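UBP3-associated protein BRE5 (Saccharomyces cerevisiae, PDB 2QIY) acts with the ubiquitin protease UBP3 in de-ubiquitination, the piece described here being its NTF2-like domain. Local coordinates at residues 68-71 against 72-75; 112-115 against 116-119. All blocks are in the same frame, centred on the assembly; numbering follows the deposited sequence.

Interaction 1. Residues 68-71 against 72-75; sequences RENI and NKFF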
loop_
_atom_site.group_PDB
_atom_site.type_symbol
_atom_site.label_atom_id
_atom_site.label_comp_id
_atom_site.label_asym_id
_atom_site.label_seq_id
_atom_site.Cartn_x
_atom_site.Cartn_y
_atom_site.Cartn_z
ATOM N N ARG A 68 9.638 -19.780 3.334
ATOM C CA ARG A 68 10.647 -19.251 4.246
ATOM C C ARG A 68 12.081 -19.523 3.817
ATOM O O ARG A 68 12.930 -18.657 3.958
ATOM C CB ARG A 68 10.426 -19.758 5.661
ATOM C CG ARG A 68 11.125 -18.869 6.679
ATOM C CD ARG A 68 10.232 -18.752 7.923
ATOM N NE ARG A 68 10.348 -20.032 8.505
ATOM C CZ ARG A 68 9.480 -20.732 9.232
ATOM N NH1 ARG A 68 8.286 -20.317 9.658
ATOM N NH2 ARG A 68 9.895 -21.918 9.566
ATOM N N GLU A 69 12.371 -20.727 3.321
ATOM C CA GLU A 69 13.764 -21.036 2.933
ATOM C C GLU A 69 14.245 -20.144 1.777
ATOM O O GLU A 69 15.390 -19.662 1.749
ATOM C CB GLU A 69 13.894 -22.513 2.566
ATOM C CG GLU A 69 13.700 -23.437 3.772
ATOM C CD GLU A 69 13.659 -24.923 3.406
ATOM O OE1 GLU A 69 13.246 -25.746 4.271
ATOM O OE2 GLU A 69 14.048 -25.268 2.259
ATOM N N ASN A 70 13.363 -19.920 0.816
ATOM C CA ASN A 70 13.714 -19.025 -0.306
ATOM C C ASN A 70 13.859 -17.579 0.125
ATOM O O ASN A 70 14.744 -16.861 -0.345
ATOM C CB ASN A 70 12.688 -19.157 -1.429
ATOM C CG ASN A 70 12.733 -20.519 -2.059
ATOM O OD1 ASN A 70 13.810 -21.110 -2.210
ATOM N ND2 ASN A 70 11.564 -21.056 -2.398
ATOM N N ILE A 71 12.984 -17.165 1.037
ATOM C CA ILE A 71 13.022 -15.808 1.608
ATOM C C ILE A 71 14.344 -15.619 2.349
ATOM O O ILE A 71 15.028 -14.611 2.179
ATOM C CB ILE A 71 11.804 -15.576 2.516
ATOM C CG1 ILE A 71 10.539 -15.487 1.625
ATOM C CG2 ILE A 71 11.963 -14.287 3.380
ATOM C CD1 ILE A 71 9.235 -15.486 2.410
ATOM N N ASN A 72 14.723 -16.629 3.127
ATOM C CA ASN A 72 16.011 -16.578 3.796
ATOM C C ASN A 72 17.190 -16.467 2.838
ATOM O O ASN A 72 18.113 -15.681 3.060
ATOM C CB ASN A 72 16.240 -17.802 4.677
ATOM C CG ASN A 72 17.637 -17.788 5.261
ATOM O OD1 ASN A 72 18.531 -18.599 4.894
ATOM N ND2 ASN A 72 17.862 -16.837 6.141
ATOM N N LYS A 73 17.165 -17.252 1.765
ATOM C CA LYS A 73 18.250 -17.224 0.787
ATOM C C LYS A 73 18.340 -15.837 0.130
ATOM O O LYS A 73 19.443 -15.318 -0.110
ATOM C CB LYS A 73 18.042 -18.335 -0.240
ATOM C CG LYS A 73 19.022 -18.348 -1.413
ATOM C CD LYS A 73 18.617 -19.397 -2.497
ATOM C CE LYS A 73 17.230 -20.037 -2.234
ATOM N NZ LYS A 73 16.294 -20.080 -3.421
ATOM N N PHE A 74 17.186 -15.257 -0.175
ATOM C CA PHE A 74 17.134 -13.904 -0.744
ATOM C C PHE A 74 17.728 -12.853 0.216
ATOM O O PHE A 74 18.614 -12.083 -0.167
ATOM C CB PHE A 74 15.697 -13.536 -1.164
ATOM C CG PHE A 74 15.535 -12.081 -1.527
ATOM C CD1 PHE A 74 15.911 -11.624 -2.795
ATOM C CD2 PHE A 74 15.062 -11.177 -0.597
ATOM C CE1 PHE A 74 15.779 -10.270 -3.135
ATOM C CE2 PHE A 74 14.921 -9.804 -0.911
ATOM C CZ PHE A 74 15.301 -9.358 -2.182
ATOM N N PHE A 75 17.256 -12.802 1.457
ATOM C CA PHE A 75 17.799 -11.813 2.397
ATOM C C PHE A 75 19.289 -12.030 2.685
ATOM O O PHE A 75 20.073 -11.086 2.743
ATOM C CB PHE A 75 17.012 -11.802 3.708
ATOM C CG PHE A 75 15.690 -11.068 3.610
ATOM C CD1 PHE A 75 14.527 -11.665 4.067
ATOM C CD2 PHE A 75 15.623 -9.779 3.076
ATOM C CE1 PHE A 75 13.307 -10.996 3.995
ATOM C CE2 PHE A 75 14.403 -9.096 3.006
ATOM C CZ PHE A 75 13.255 -9.708 3.465
HETATM O O HOH W 1 17.516 -20.719 3.069
HETATM O O HOH W 2 16.147 -17.152 -2.832
#
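Phe-74 CD2 lies over one face of the Phe-75 ring, 4.0 Å above its plane and offset toward its rim. Ile-71 O lies near the plane of the Phe-74 ring, off its edge. Ile-71, one turn back, lies alongside the Phe-75 ring with its CG2 branch, anti to the backbone N (chi1 -70° places CG1 beside that N), CG2 being 3.6 Å from Phe-75 CE1. Residues 68-75 form the first two turns of helix 68-77 in the NTF2-like domain. Four bonds, from the N atoms of Asn-72, Lys-73, Phe-74 and Phe-75 to the O atoms of Arg-68, Glu-69, Asn-70 and Ile-71, give the i to i+4 pattern of an alpha helix; the last is the straightest, 175° at the hydrogen. Leu-43 and Tyr-37 touch both Ile-71 and Phe-75, and His-45 meets the Phe-75 ring edge-to-face.

Lys-73 folds back along Asn-70: its chain bends at chi3 (8°, nearly eclipsed) and again at chi4, bringing NZ 2.9 Å from Asn-70 OD1. The ammonium sits above the amide plane, away from the lone pairs. Asn-70 ND2 binds Thr-66 O just before the helix. Replacing Asn-70 by alanine removes both ends of the amide, and is likely to leave Thr-66 O without this donor and the Lys-73 ammonium without its amide acceptor. One water donates to Asn-70 O and accepts a weak bond from Lys-73 NZ; another bridges Glu-69 O and Asn-72 OD1. Ile-71 and Phe-75 are buried against the strands, while amides, ammonium and water make polar contacts elsewhere, as in an amphipathic helix.

Interaction 2. Residues 112-115 against 116-119; sequences MFWT and GTPV
The backbone reverses at Trp-114 to Thr-117 in a type II beta turn, closed by the bond from Thr-117 N to Trp-114 O (2.8 Å), so that 112-115 and 116-119 run 171° apart. This turn begins the connection between strands 103-114 and 120-130, antiparallel neighbours in the curved sheet of the NTF2-like fold. Gly-116 takes the third position with phi 79°, where a side chain would collide with Thr-115 O.

Thr-117 supplies the polar link: its first torsion turns OG1 back toward strand 103-114, where it accepts from Trp-114 N at 3.0 Å and 176°. The same oxygen lies in plane at the edge of the indole, while Thr-117 CG2 touches Trp-114 CB at 3.9 Å. One indole face receives Met-112 CG, and NE1 is bonded to Tyr-48 OH. Phe-113 and Val-119 cross obliquely, CD2 to CG1 being 4.1 Å apart; the Phe-113 CB also rests 3.4 Å from Pro-118 O. A basic side chain of the second protein chain in the assembly bonds to Val-119 O. Further along, Val-119 CA makes a CH...O contact with Met-112 O at 3.3 Å.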
loop_
_atom_site.group_PDB
_atom_site.type_symbol
_atom_site.label_atom_id
_atom_site.label_comp_id
_atom_site.label_asym_id
_atom_site.label_seq_id
_atom_site.Cartn_x
_atom_site.Cartn_y
_atom_site.Cartn_z
ATOM N N MET A 112 12.361 5.531 1.703
ATOM C CA MET A 112 13.370 4.530 2.010
ATOM C C MET A 112 14.665 4.889 1.300
ATOM O O MET A 112 14.652 5.423 0.193
ATOM C CB MET A 112 12.847 3.148 1.538
ATOM C CG MET A 112 13.759 2.007 1.855
ATOM S SD MET A 112 12.902 0.469 1.461
ATOM C CE MET A 112 11.711 0.411 2.788
ATOM N N PHE A 113 15.793 4.615 1.935
ATOM C CA PHE A 113 17.075 4.779 1.251
ATOM C C PHE A 113 18.062 3.787 1.854
ATOM O O PHE A 113 17.714 3.019 2.765
ATOM C CB PHE A 113 17.587 6.221 1.295
ATOM C CG PHE A 113 17.907 6.742 2.690
ATOM C CD1 PHE A 113 19.240 6.948 3.063
ATOM C CD2 PHE A 113 16.891 7.073 3.579
ATOM C CE1 PHE A 113 19.551 7.434 4.320
ATOM C CE2 PHE A 113 17.204 7.596 4.875
ATOM C CZ PHE A 113 18.527 7.760 5.222
ATOM N N TRP A 114 19.251 3.747 1.273
ATOM C CA TRP A 114 20.324 2.923 1.815
ATOM C C TRP A 114 21.494 3.866 2.008
ATOM O O TRP A 114 21.542 4.963 1.418
ATOM C CB TRP A 114 20.645 1.774 0.844
ATOM C CG TRP A 114 19.496 0.768 0.725
ATOM C CD1 TRP A 114 19.416 -0.473 1.327
ATOM C CD2 TRP A 114 18.292 0.930 -0.016
ATOM N NE1 TRP A 114 18.227 -1.076 1.009
ATOM C CE2 TRP A 114 17.513 -0.241 0.185
ATOM C CE3 TRP A 114 17.785 1.952 -0.846
ATOM C CZ2 TRP A 114 16.257 -0.423 -0.423
ATOM C CZ3 TRP A 114 16.510 1.772 -1.434
ATOM C CH2 TRP A 114 15.772 0.601 -1.207
ATOM N N THR A 115 22.451 3.485 2.843
ATOM C CA THR A 115 23.613 4.345 3.060
ATOM C C THR A 115 24.124 4.939 1.754
ATOM O O THR A 115 24.443 4.207 0.800
ATOM C CB THR A 115 24.728 3.559 3.754
ATOM O OG1 THR A 115 24.181 2.965 4.941
ATOM C CG2 THR A 115 25.900 4.490 4.085
ATOM N N GLY A 116 24.130 6.275 1.714
ATOM C CA GLY A 116 24.648 7.032 0.592
ATOM C C GLY A 116 23.765 7.169 -0.645
ATOM O O GLY A 116 24.197 7.810 -1.616
ATOM N N THR A 117 22.562 6.584 -0.632
ATOM C CA THR A 117 21.688 6.666 -1.809
ATOM C C THR A 117 20.649 7.768 -1.654
ATOM O O THR A 117 20.404 8.228 -0.535
ATOM C CB THR A 117 20.917 5.355 -2.112
ATOM O OG1 THR A 117 19.768 5.241 -1.264
ATOM C CG2 THR A 117 21.818 4.133 -1.980
ATOM N N PRO A 118 20.018 8.190 -2.774
ATOM C CA PRO A 118 18.849 9.063 -2.619
ATOM C C PRO A 118 17.668 8.295 -2.037
ATOM O O PRO A 118 17.692 7.058 -1.965
ATOM C CB PRO A 118 18.512 9.492 -4.047
ATOM C CG PRO A 118 19.157 8.474 -4.910
ATOM C CD PRO A 118 20.338 7.929 -4.193
ATOM N N VAL A 119 16.620 9.029 -1.664
ATOM C CA VAL A 119 15.394 8.388 -1.176
ATOM C C VAL A 119 14.514 7.871 -2.335
ATOM O O VAL A 119 14.619 8.323 -3.490
ATOM C CB VAL A 119 14.527 9.335 -0.350
ATOM C CG1 VAL A 119 15.279 9.754 0.921
ATOM C CG2 VAL A 119 14.118 10.578 -1.198
#

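Overall arrangement
Both contacts are local and belong to one NTF2-like domain, yet they share no element: interaction 1 lies within helix 68-77, interaction 2 at the link from strand 103-114 to strand 120-130. Their centres are 23 Å apart and their nearest atoms about 9 Å, so they do not touch. Interaction 1 is partly buried, with two of eight residues buried; interaction 2 has five buried, although its turn tip is exposed. The helix repeats main-chain bonds and adds a lysine-amide pair and waters on its outer flank, whereas the turn relies on one main-chain bond and a threonine hydroxyl. Another protein chain touches only interaction 2.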